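Bradyzoite pseudokinase 1 (Toxoplasma gondii, PDB 6M7Z) is a divergent pseudokinase that lacks the glycine-rich loop and probably helps regulate the membrane ultrastructure of the parasitophorous vacuole. Local coordinates at residues M18-E23 / E94-R99; G48-N53 / A78-I83; Y90-P95 / F120-F125. One frame throughout, in Å; residues are numbered along the deposited sequence.

How the contacts relate
All three contacts lie in the lobe of the kinase fold built around the four-stranded antiparallel sheet. Contact 2 closes first, pairing strands 50-54 and 76-82; contact 3 then sets helix 88-101 against strand 121-127, the next strand of the same sheet. Contact 1 encloses contact 2 along the chain, bringing helix 14-23 onto the helix where contact 3 begins, and shares E94 and P95 with contact 3. Contact 3 lies about 8 Å from each of the others, centre to centre, and contacts 1 and 2 are about 15 Å apart. The salt bridge from K79 NZ to E94 OE2, 2.7 Å, ties sheet to helix, consistent with the lysine-glutamate pair of canonical kinases.

Contact 1 of 3, residues M18-E23 / E94-R99; sequences MSYLKE and EPYLYR. With EDO (1,2-ethanediol), chain H.
Helix 14-23 and helix 88-101 face each other through Y20 and Y96, whose CA atoms are 8.0 Å apart, while the axes of 18-23 and 94-99 stand 11.1 Å apart at 69°. Helix 88-101 has the place of the αC helix of the kinase N-lobe, and the early helix docks on its flank. Such a wide separation suits large aromatic residues, and Y20 bridges it. Its CG lies anti to the backbone N (chi1 -163°), which sends the ring across the gap. Y96 meets it in a T-shaped (edge-to-face) stack: the ring edge at Y96 CD2 lies 3.6 Å above the plane of the Y20 ring, over its centre, and the ring planes are 67° apart. Y96 also makes an edge-to-face pair with W17, so its ring lies against two aromatic residues of helix 14-23.

Tyrosine suits position 20 because its hydroxyl finds polar partners at the far end. The principal partner of Y20 OH is the carboxylate of E100, to which it is hydrogen-bonded. R99 runs past the same oxygen; its guanidinium is anchored through NH1 by a salt bridge to E115, on strand 114-117. The aliphatic start of R99 presses on this oxygen, R99 CB lying 3.2 Å from Y20 OH. The hydroxyl also accepts a weak hydrogen bond from R99 NE, 3.3 Å long, and lies near the guanidinium plane at its edge.

Contact 2 of 3, residues G48-N53 / A78-I83; sequences GSTTVN and AKVRLI. With EDO (1,2-ethanediol), chain H.
S49 and T50 lead strand 50-53 antiparallel alongside strand 78-82 in the sheet of the kinase N-lobe. T50 with V80 and V52 with A78 are hydrogen-bonded pairs, each closed by two nearly straight backbone bonds, such as V80 N to T50 O at 2.8 Å; T51 with K79 between them is a non-hydrogen-bonded pair. Beta-branched T50, V52 and V80 suit the extended backbone, and V80 CG2 packs 3.8 Å from T50 CB.

Beyond the last of these bonds R81 lies across from S49 and meets it through its side chain. Its CB lies beside C1 of a bound ethanediol, probably from the crystallisation liquor, whose O1 is hydrogen-bonded to K79 O. CG comes 3.7 Å from S49 CB. CD also nears the diol, though its fit to the arginine end is doubtful. The chain, extended from CG to NE, carries the guanidinium out alongside S49: NE passes 4.1 Å from S49 N, and CZ 3.8 Å from S49 CB. The small serine CB sits over one face, 3.4 Å above the plane and offset toward the rim, and only 3.5 Å from R81 NH1. That nitrogen also makes a long, weak ion pair with E94, whereas R81 NH2 forms a salt bridge with D189. K79 passes on the other side of S49, its CG 3.4 Å from S49 OG, before its amine reaches E94 and H126. S49 and G48 are poorly ordered.

T50, V52, A78 and V80 turn one face of the sheet toward helix 33-39, where L38 touches both T50 and V80, and I34 touches A78. K79 and R81 reach the opposite side, toward helix 88-101. Strand 50-54 is outermost here, while strand 76-82 is bonded at its far edge to strand 121-127, through K79 with I124 and R81 with T122.

Contact 3 of 3, residues Y90-P95 / F120-F125; sequences YSVYEP and FLTYIF. With EDO (1,2-ethanediol), chain H.
T122 and I124 point from strand 121-125 toward helix 90-95 and supply most of the buried surface of this contact, with P95 the main helix residue opposing them. The short axes lie 8.6 Å apart and only 22° from parallel, so the two strand residues meet successive parts of the helix.

T122 uses both its branches. Its OG1 donates a 2.8 Å hydrogen bond to S91 O, tilted 24° from the carbonyl plane. That carbonyl would ordinarily accept from the backbone nitrogen four residues on, but residue 95 is a proline and has no N-H to give; the helix is kinked here, and a threonine hydroxyl supplies the missing donor. With OG1 lying between the backbone N and the carbonyl carbon (chi1 62°), the methyl is turned toward V92, where T122 CG2 lies 4.1 Å from V92 CG1.

I124 is purely apolar, with a branch long enough to cross the gap. Its CD1 rests 3.8 Å from P95 CD, at the proline ring, and 3.6 Å from E94 CG, against the aliphatic part of the glutamate. Beyond that, E94 OE1 accepts a 2.8 Å hydrogen bond from O2 of the bound ethanediol, while its OE2 pairs with K79.

A helix in the αC position laid on the sheet is typical of the protein kinase N-lobe, and its glutamate meeting the lysine is consistent with the active-like, αC-in placement.

Contact 1 of 3, residues M18-E23 / E94-R99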
loop_
_atom_site.group_PDB
_atom_site.type_symbol
_atom_site.label_atom_id
_atom_site.label_comp_id
_atom_site.label_asym_id
_atom_site.label_seq_id
_atom_site.Cartn_x
_atom_site.Cartn_y
_atom_site.Cartn_z
ATOM N N MET A 18 -3.834 13.737 20.311
ATOM C CA MET A 18 -2.970 13.475 21.439
ATOM C C MET A 18 -3.580 12.358 22.295
ATOM O O MET A 18 -2.877 11.433 22.743
ATOM C CB MET A 18 -2.768 14.727 22.298
ATOM C CG MET A 18 -1.729 14.534 23.391
ATOM S SD MET A 18 -0.090 14.191 22.703
ATOM C CE MET A 18 0.780 13.561 24.140
ATOM N N SER A 19 -4.889 12.462 22.522
ATOM C CA SER A 19 -5.623 11.443 23.274
ATOM C C SER A 19 -5.489 10.091 22.566
ATOM O O SER A 19 -5.206 9.083 23.209
ATOM C CB SER A 19 -7.072 11.820 23.469
ATOM O OG SER A 19 -7.238 12.556 24.680
ATOM N N TYR A 20 -5.657 10.085 21.237
ATOM C CA TYR A 20 -5.605 8.844 20.481
ATOM C C TYR A 20 -4.212 8.215 20.558
ATOM O O TYR A 20 -4.085 7.000 20.642
ATOM C CB TYR A 20 -6.011 9.019 19.022
ATOM C CG TYR A 20 -6.352 7.694 18.389
ATOM C CD1 TYR A 20 -7.614 7.136 18.529
ATOM C CD2 TYR A 20 -5.396 6.976 17.686
ATOM C CE1 TYR A 20 -7.928 5.914 17.960
ATOM C CE2 TYR A 20 -5.703 5.769 17.085
ATOM C CZ TYR A 20 -6.972 5.228 17.236
ATOM O OH TYR A 20 -7.305 4.026 16.670
ATOM N N LEU A 21 -3.172 9.051 20.526
ATOM C CA LEU A 21 -1.808 8.576 20.659
ATOM C C LEU A 21 -1.646 7.799 21.972
ATOM O O LEU A 21 -1.080 6.706 21.976
ATOM C CB LEU A 21 -0.855 9.774 20.575
ATOM C CG LEU A 21 0.599 9.490 20.925
ATOM C CD1 LEU A 21 1.219 8.537 19.929
ATOM C CD2 LEU A 21 1.376 10.791 20.980
ATOM N N LYS A 22 -2.199 8.347 23.057
ATOM C CA LYS A 22 -2.102 7.744 24.397
ATOM C C LYS A 22 -2.873 6.415 24.472
ATOM O O LYS A 22 -2.487 5.533 25.201
ATOM C CB LYS A 22 -2.558 8.750 25.456
ATOM C CG LYS A 22 -1.520 9.832 25.737
ATOM C CD LYS A 22 -1.927 10.902 26.723
ATOM C CE LYS A 22 -0.723 11.556 27.377
ATOM N NZ LYS A 22 -0.941 12.993 27.673
ATOM N N GLU A 23 -3.938 6.276 23.684
ATOM C CA GLU A 23 -4.769 5.062 23.645
ATOM C C GLU A 23 -4.062 3.884 22.954
ATOM O O GLU A 23 -4.518 2.765 23.087
ATOM C CB GLU A 23 -6.102 5.345 22.940
ATOM C CG GLU A 23 -7.108 6.037 23.863
ATOM C CD GLU A 23 -8.548 6.124 23.398
ATOM O OE1 GLU A 23 -8.787 6.139 22.180
ATOM O OE2 GLU A 23 -9.423 6.181 24.272
ATOM N N GLU A 94 -1.865 7.213 10.443
ATOM C CA GLU A 94 -1.923 5.951 9.737
ATOM C C GLU A 94 -2.453 4.856 10.675
ATOM O O GLU A 94 -3.330 4.082 10.295
ATOM C CB GLU A 94 -0.569 5.607 9.112
ATOM C CG GLU A 94 -0.680 4.519 8.068
ATOM C CD GLU A 94 0.607 4.112 7.360
ATOM O OE1 GLU A 94 1.700 4.713 7.687
ATOM O OE2 GLU A 94 0.528 3.199 6.484
ATOM N N PRO A 95 -1.950 4.716 11.923
ATOM C CA PRO A 95 -2.565 3.784 12.874
ATOM C C PRO A 95 -4.076 4.004 13.043
ATOM O O PRO A 95 -4.855 3.030 13.117
ATOM C CB PRO A 95 -1.819 4.070 14.180
ATOM C CG PRO A 95 -0.450 4.581 13.708
ATOM C CD PRO A 95 -0.745 5.383 12.461
ATOM N N TYR A 96 -4.492 5.275 13.093
ATOM C CA TYR A 96 -5.900 5.598 13.225
ATOM C C TYR A 96 -6.688 5.012 12.042
ATOM O O TYR A 96 -7.713 4.367 12.260
ATOM C CB TYR A 96 -6.082 7.114 13.327
ATOM C CG TYR A 96 -7.511 7.558 13.491
ATOM C CD1 TYR A 96 -8.330 7.752 12.400
ATOM C CD2 TYR A 96 -8.049 7.777 14.743
ATOM C CE1 TYR A 96 -9.638 8.186 12.551
ATOM C CE2 TYR A 96 -9.362 8.178 14.914
ATOM C CZ TYR A 96 -10.165 8.383 13.813
ATOM O OH TYR A 96 -11.464 8.778 13.966
ATOM N N LEU A 97 -6.237 5.249 10.801
ATOM C CA LEU A 97 -6.916 4.692 9.628
ATOM C C LEU A 97 -7.066 3.177 9.776
ATOM O O LEU A 97 -8.142 2.655 9.547
ATOM C CB LEU A 97 -6.147 4.988 8.340
ATOM C CG LEU A 97 -6.138 6.430 7.853
ATOM C CD1 LEU A 97 -5.508 6.494 6.457
ATOM C CD2 LEU A 97 -7.537 7.029 7.796
ATOM N N TYR A 98 -5.988 2.489 10.154
ATOM C CA TYR A 98 -6.013 1.024 10.212
ATOM C C TYR A 98 -6.979 0.539 11.294
ATOM O O TYR A 98 -7.660 -0.457 11.070
ATOM C CB TYR A 98 -4.606 0.435 10.390
ATOM C CG TYR A 98 -3.892 0.215 9.079
ATOM C CD1 TYR A 98 -4.259 -0.824 8.244
ATOM C CD2 TYR A 98 -2.873 1.050 8.657
ATOM C CE1 TYR A 98 -3.620 -1.051 7.037
ATOM C CE2 TYR A 98 -2.223 0.841 7.451
ATOM C CZ TYR A 98 -2.590 -0.221 6.635
ATOM O OH TYR A 98 -1.955 -0.441 5.442
ATOM N N ARG A 99 -7.051 1.251 12.430
ATOM C CA ARG A 99 -7.821 0.784 13.598
ATOM C C ARG A 99 -9.303 1.195 13.516
ATOM O O ARG A 99 -10.151 0.468 14.023
ATOM C CB ARG A 99 -7.205 1.332 14.885
ATOM C CG ARG A 99 -5.849 0.727 15.219
ATOM C CD ARG A 99 -5.094 1.544 16.255
ATOM N NE ARG A 99 -5.593 1.324 17.600
ATOM C CZ ARG A 99 -5.256 0.299 18.379
ATOM N NH1 ARG A 99 -4.468 -0.666 17.931
ATOM N NH2 ARG A 99 -5.723 0.238 19.610
HETATM C C1 EDO H . 3.537 5.175 12.049
HETATM O O1 EDO H . 4.371 4.120 12.571
HETATM C C2 EDO H . 3.504 5.066 10.525
HETATM O O2 EDO H . 2.666 6.058 9.911
#

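Contact 2 of 3, residues G48-N53 / A78-I83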
loop_
_atom_site.group_PDB
_atom_site.type_symbol
_atom_site.label_atom_id
_atom_site.label_comp_id
_atom_site.label_asym_id
_atom_site.label_seq_id
_atom_site.Cartn_x
_atom_site.Cartn_y
_atom_site.Cartn_z
ATOM N N GLY A 48 9.529 11.228 6.247
ATOM C CA GLY A 48 8.302 10.556 6.704
ATOM C C GLY A 48 8.622 9.374 7.613
ATOM O O GLY A 48 9.395 9.497 8.578
ATOM N N SER A 49 8.058 8.206 7.301
ATOM C CA SER A 49 8.294 7.009 8.098
ATOM C C SER A 49 9.570 6.297 7.619
ATOM O O SER A 49 10.047 6.483 6.504
ATOM C CB SER A 49 7.107 6.083 8.054
ATOM O OG SER A 49 6.889 5.566 6.754
ATOM N N THR A 50 10.101 5.444 8.495
ATOM C CA THR A 50 11.231 4.600 8.235
ATOM C C THR A 50 10.755 3.150 8.350
ATOM O O THR A 50 9.949 2.812 9.210
ATOM C CB THR A 50 12.325 4.940 9.240
ATOM O OG1 THR A 50 12.493 6.357 9.078
ATOM C CG2 THR A 50 13.594 4.124 9.085
ATOM N N THR A 51 11.245 2.315 7.436
ATOM C CA THR A 51 10.872 0.920 7.375
ATOM C C THR A 51 12.058 0.097 7.865
ATOM O O THR A 51 13.187 0.331 7.424
ATOM C CB THR A 51 10.458 0.512 5.958
ATOM O OG1 THR A 51 9.247 1.213 5.684
ATOM C CG2 THR A 51 10.240 -0.976 5.790
ATOM N N VAL A 52 11.783 -0.851 8.770
ATOM C CA VAL A 52 12.764 -1.814 9.202
ATOM C C VAL A 52 12.226 -3.211 8.894
ATOM O O VAL A 52 11.165 -3.566 9.395
ATOM C CB VAL A 52 13.070 -1.665 10.701
ATOM C CG1 VAL A 52 14.135 -2.654 11.126
ATOM C CG2 VAL A 52 13.483 -0.254 11.063
ATOM N N ASN A 53 12.979 -4.019 8.134
ATOM C CA ASN A 53 12.565 -5.401 7.881
ATOM C C ASN A 53 13.030 -6.283 9.032
ATOM O O ASN A 53 14.139 -6.129 9.500
ATOM C CB ASN A 53 13.124 -5.963 6.584
ATOM C CG ASN A 53 12.644 -5.199 5.374
ATOM O OD1 ASN A 53 11.633 -4.495 5.400
ATOM N ND2 ASN A 53 13.385 -5.326 4.292
ATOM N N ALA A 78 8.350 -3.245 9.928
ATOM C CA ALA A 78 7.867 -2.239 10.854
ATOM C C ALA A 78 8.023 -0.859 10.206
ATOM O O ALA A 78 9.068 -0.512 9.680
ATOM C CB ALA A 78 8.627 -2.328 12.146
ATOM N N LYS A 79 6.932 -0.104 10.209
ATOM C CA LYS A 79 6.909 1.285 9.815
ATOM C C LYS A 79 6.966 2.119 11.095
ATOM O O LYS A 79 6.060 2.049 11.927
ATOM C CB LYS A 79 5.626 1.533 9.014
ATOM C CG LYS A 79 5.717 2.619 7.975
ATOM C CD LYS A 79 4.445 2.808 7.142
ATOM C CE LYS A 79 4.114 1.673 6.196
ATOM N NZ LYS A 79 2.665 1.625 5.875
ATOM N N VAL A 80 8.023 2.901 11.262
ATOM C CA VAL A 80 8.229 3.657 12.492
ATOM C C VAL A 80 8.230 5.157 12.178
ATOM O O VAL A 80 8.726 5.577 11.137
ATOM C CB VAL A 80 9.522 3.234 13.206
ATOM C CG1 VAL A 80 9.557 1.742 13.383
ATOM C CG2 VAL A 80 10.769 3.676 12.497
ATOM N N ARG A 81 7.653 5.945 13.085
ATOM C CA ARG A 81 7.630 7.399 12.990
ATOM C C ARG A 81 7.968 7.981 14.367
ATOM O O ARG A 81 7.514 7.476 15.412
ATOM C CB ARG A 81 6.258 7.940 12.576
ATOM C CG ARG A 81 5.917 7.845 11.092
ATOM C CD ARG A 81 4.648 8.560 10.712
ATOM N NE ARG A 81 4.613 9.093 9.344
ATOM C CZ ARG A 81 4.106 8.455 8.291
ATOM N NH1 ARG A 81 3.796 7.171 8.388
ATOM N NH2 ARG A 81 3.870 9.114 7.164
ATOM N N LEU A 82 8.742 9.067 14.352
ATOM C CA LEU A 82 9.078 9.805 15.544
ATOM C C LEU A 82 7.830 10.557 16.025
ATOM O O LEU A 82 7.192 11.252 15.246
ATOM C CB LEU A 82 10.209 10.771 15.197
ATOM C CG LEU A 82 11.006 11.322 16.379
ATOM C CD1 LEU A 82 11.790 10.217 17.079
ATOM C CD2 LEU A 82 11.924 12.455 15.934
ATOM N N ILE A 83 7.470 10.377 17.299
ATOM C CA ILE A 83 6.366 11.121 17.910
ATOM C C ILE A 83 6.774 12.597 18.030
ATOM O O ILE A 83 7.820 12.920 18.583
ATOM C CB ILE A 83 5.988 10.539 19.279
ATOM C CG1 ILE A 83 5.347 9.150 19.130
ATOM C CG2 ILE A 83 5.089 11.511 20.036
ATOM C CD1 ILE A 83 5.239 8.381 20.450
HETATM C C1 EDO H . 3.537 5.175 12.049
HETATM O O1 EDO H . 4.371 4.120 12.571
HETATM C C2 EDO H . 3.504 5.066 10.525
HETATM O O2 EDO H . 2.666 6.058 9.911
HETATM O O HOH W 1 9.708 10.112 11.758
#

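Contact 3 of 3, residues Y90-P95 / F120-F125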
loop_
_atom_site.group_PDB
_atom_site.type_symbol
_atom_site.label_atom_id
_atom_site.label_comp_id
_atom_site.label_asym_id
_atom_site.label_seq_id
_atom_site.Cartn_x
_atom_site.Cartn_y
_atom_site.Cartn_z
ATOM N N TYR A 90 0.703 13.558 12.841
ATOM C CA TYR A 90 1.646 13.021 11.874
ATOM C C TYR A 90 2.032 11.586 12.261
ATOM O O TYR A 90 2.241 10.766 11.374
ATOM C CB TYR A 90 2.834 13.977 11.681
ATOM C CG TYR A 90 4.116 13.303 11.270
ATOM C CD1 TYR A 90 4.994 12.825 12.241
ATOM C CD2 TYR A 90 4.451 13.108 9.931
ATOM C CE1 TYR A 90 6.144 12.135 11.894
ATOM C CE2 TYR A 90 5.615 12.443 9.573
ATOM C CZ TYR A 90 6.459 11.950 10.559
ATOM O OH TYR A 90 7.626 11.298 10.276
ATOM N N SER A 91 2.104 11.264 13.565
ATOM C CA SER A 91 2.623 9.945 13.987
ATOM C C SER A 91 1.519 8.905 14.199
ATOM O O SER A 91 1.831 7.702 14.189
ATOM C CB SER A 91 3.534 10.035 15.191
ATOM O OG SER A 91 2.812 10.349 16.364
ATOM N N VAL A 92 0.259 9.331 14.363
ATOM C CA VAL A 92 -0.817 8.386 14.668
ATOM C C VAL A 92 -1.900 8.352 13.591
ATOM O O VAL A 92 -2.831 7.543 13.730
ATOM C CB VAL A 92 -1.451 8.650 16.048
ATOM C CG1 VAL A 92 -0.396 8.641 17.131
ATOM C CG2 VAL A 92 -2.230 9.942 16.095
ATOM N N TYR A 93 -1.795 9.183 12.544
ATOM C CA TYR A 93 -2.824 9.204 11.498
ATOM C C TYR A 93 -2.975 7.817 10.859
ATOM O O TYR A 93 -4.068 7.317 10.740
ATOM C CB TYR A 93 -2.524 10.260 10.429
ATOM C CG TYR A 93 -3.615 10.381 9.399
ATOM C CD1 TYR A 93 -4.832 10.945 9.725
ATOM C CD2 TYR A 93 -3.451 9.887 8.116
ATOM C CE1 TYR A 93 -5.851 11.055 8.786
ATOM C CE2 TYR A 93 -4.452 9.985 7.165
ATOM C CZ TYR A 93 -5.663 10.563 7.501
ATOM O OH TYR A 93 -6.650 10.672 6.562
ATOM N N GLU A 94 -1.865 7.213 10.443
ATOM C CA GLU A 94 -1.923 5.951 9.737
ATOM C C GLU A 94 -2.453 4.856 10.675
ATOM O O GLU A 94 -3.330 4.082 10.295
ATOM C CB GLU A 94 -0.569 5.607 9.112
ATOM C CG GLU A 94 -0.680 4.519 8.068
ATOM C CD GLU A 94 0.607 4.112 7.360
ATOM O OE1 GLU A 94 1.700 4.713 7.687
ATOM O OE2 GLU A 94 0.528 3.199 6.484
ATOM N N PRO A 95 -1.950 4.716 11.923
ATOM C CA PRO A 95 -2.565 3.784 12.874
ATOM C C PRO A 95 -4.076 4.004 13.043
ATOM O O PRO A 95 -4.855 3.030 13.117
ATOM C CB PRO A 95 -1.819 4.070 14.180
ATOM C CG PRO A 95 -0.450 4.581 13.708
ATOM C CD PRO A 95 -0.745 5.383 12.461
ATOM N N PHE A 120 9.117 7.094 22.211
ATOM C CA PHE A 120 9.328 8.206 21.228
ATOM C C PHE A 120 8.924 7.838 19.787
ATOM O O PHE A 120 9.044 8.692 18.912
ATOM C CB PHE A 120 10.793 8.653 21.225
ATOM C CG PHE A 120 11.462 8.577 22.571
ATOM C CD1 PHE A 120 11.169 9.506 23.568
ATOM C CD2 PHE A 120 12.369 7.563 22.848
ATOM C CE1 PHE A 120 11.785 9.438 24.811
ATOM C CE2 PHE A 120 12.983 7.492 24.094
ATOM C CZ PHE A 120 12.698 8.434 25.069
ATOM N N LEU A 121 8.459 6.601 19.551
ATOM C CA LEU A 121 8.107 6.127 18.222
ATOM C C LEU A 121 6.701 5.534 18.226
ATOM O O LEU A 121 6.301 4.945 19.208
ATOM C CB LEU A 121 9.102 5.042 17.793
ATOM C CG LEU A 121 10.569 5.462 17.728
ATOM C CD1 LEU A 121 11.457 4.258 17.496
ATOM C CD2 LEU A 121 10.794 6.522 16.648
ATOM N N THR A 122 5.986 5.652 17.099
ATOM C CA THR A 122 4.850 4.774 16.812
ATOM C C THR A 122 5.287 3.704 15.804
ATOM O O THR A 122 6.220 3.947 15.012
ATOM C CB THR A 122 3.653 5.560 16.270
ATOM O OG1 THR A 122 4.022 6.178 15.025
ATOM C CG2 THR A 122 3.167 6.613 17.245
ATOM N N TYR A 123 4.618 2.542 15.843
ATOM C CA TYR A 123 4.951 1.390 15.030
ATOM C C TYR A 123 3.688 0.858 14.328
ATOM O O TYR A 123 2.618 0.801 14.929
ATOM C CB TYR A 123 5.509 0.242 15.867
ATOM C CG TYR A 123 6.756 0.516 16.660
ATOM C CD1 TYR A 123 6.721 1.284 17.812
ATOM C CD2 TYR A 123 7.953 -0.063 16.314
ATOM C CE1 TYR A 123 7.858 1.520 18.563
ATOM C CE2 TYR A 123 9.108 0.162 17.050
ATOM C CZ TYR A 123 9.055 0.937 18.192
ATOM O OH TYR A 123 10.185 1.161 18.926
ATOM N N ILE A 124 3.823 0.473 13.058
ATOM C CA ILE A 124 2.861 -0.330 12.354
ATOM C C ILE A 124 3.607 -1.530 11.774
ATOM O O ILE A 124 4.581 -1.357 11.056
ATOM C CB ILE A 124 2.156 0.437 11.215
ATOM C CG1 ILE A 124 1.442 1.684 11.711
ATOM C CG2 ILE A 124 1.196 -0.488 10.453
ATOM C CD1 ILE A 124 0.695 2.409 10.612
ATOM N N PHE A 125 3.121 -2.732 12.067
ATOM C CA PHE A 125 3.704 -3.933 11.530
ATOM C C PHE A 125 2.897 -4.355 10.291
ATOM O O PHE A 125 1.673 -4.209 10.231
ATOM C CB PHE A 125 3.803 -4.987 12.630
ATOM C CG PHE A 125 4.840 -4.668 13.683
ATOM C CD1 PHE A 125 4.532 -3.873 14.774
ATOM C CD2 PHE A 125 6.145 -5.129 13.556
ATOM C CE1 PHE A 125 5.501 -3.545 15.713
ATOM C CE2 PHE A 125 7.112 -4.794 14.493
ATOM C CZ PHE A 125 6.790 -4.009 15.580
HETATM C C1 EDO H . 3.537 5.175 12.049
HETATM O O1 EDO H . 4.371 4.120 12.571
HETATM C C2 EDO H . 3.504 5.066 10.525
HETATM O O2 EDO H . 2.666 6.058 9.911
#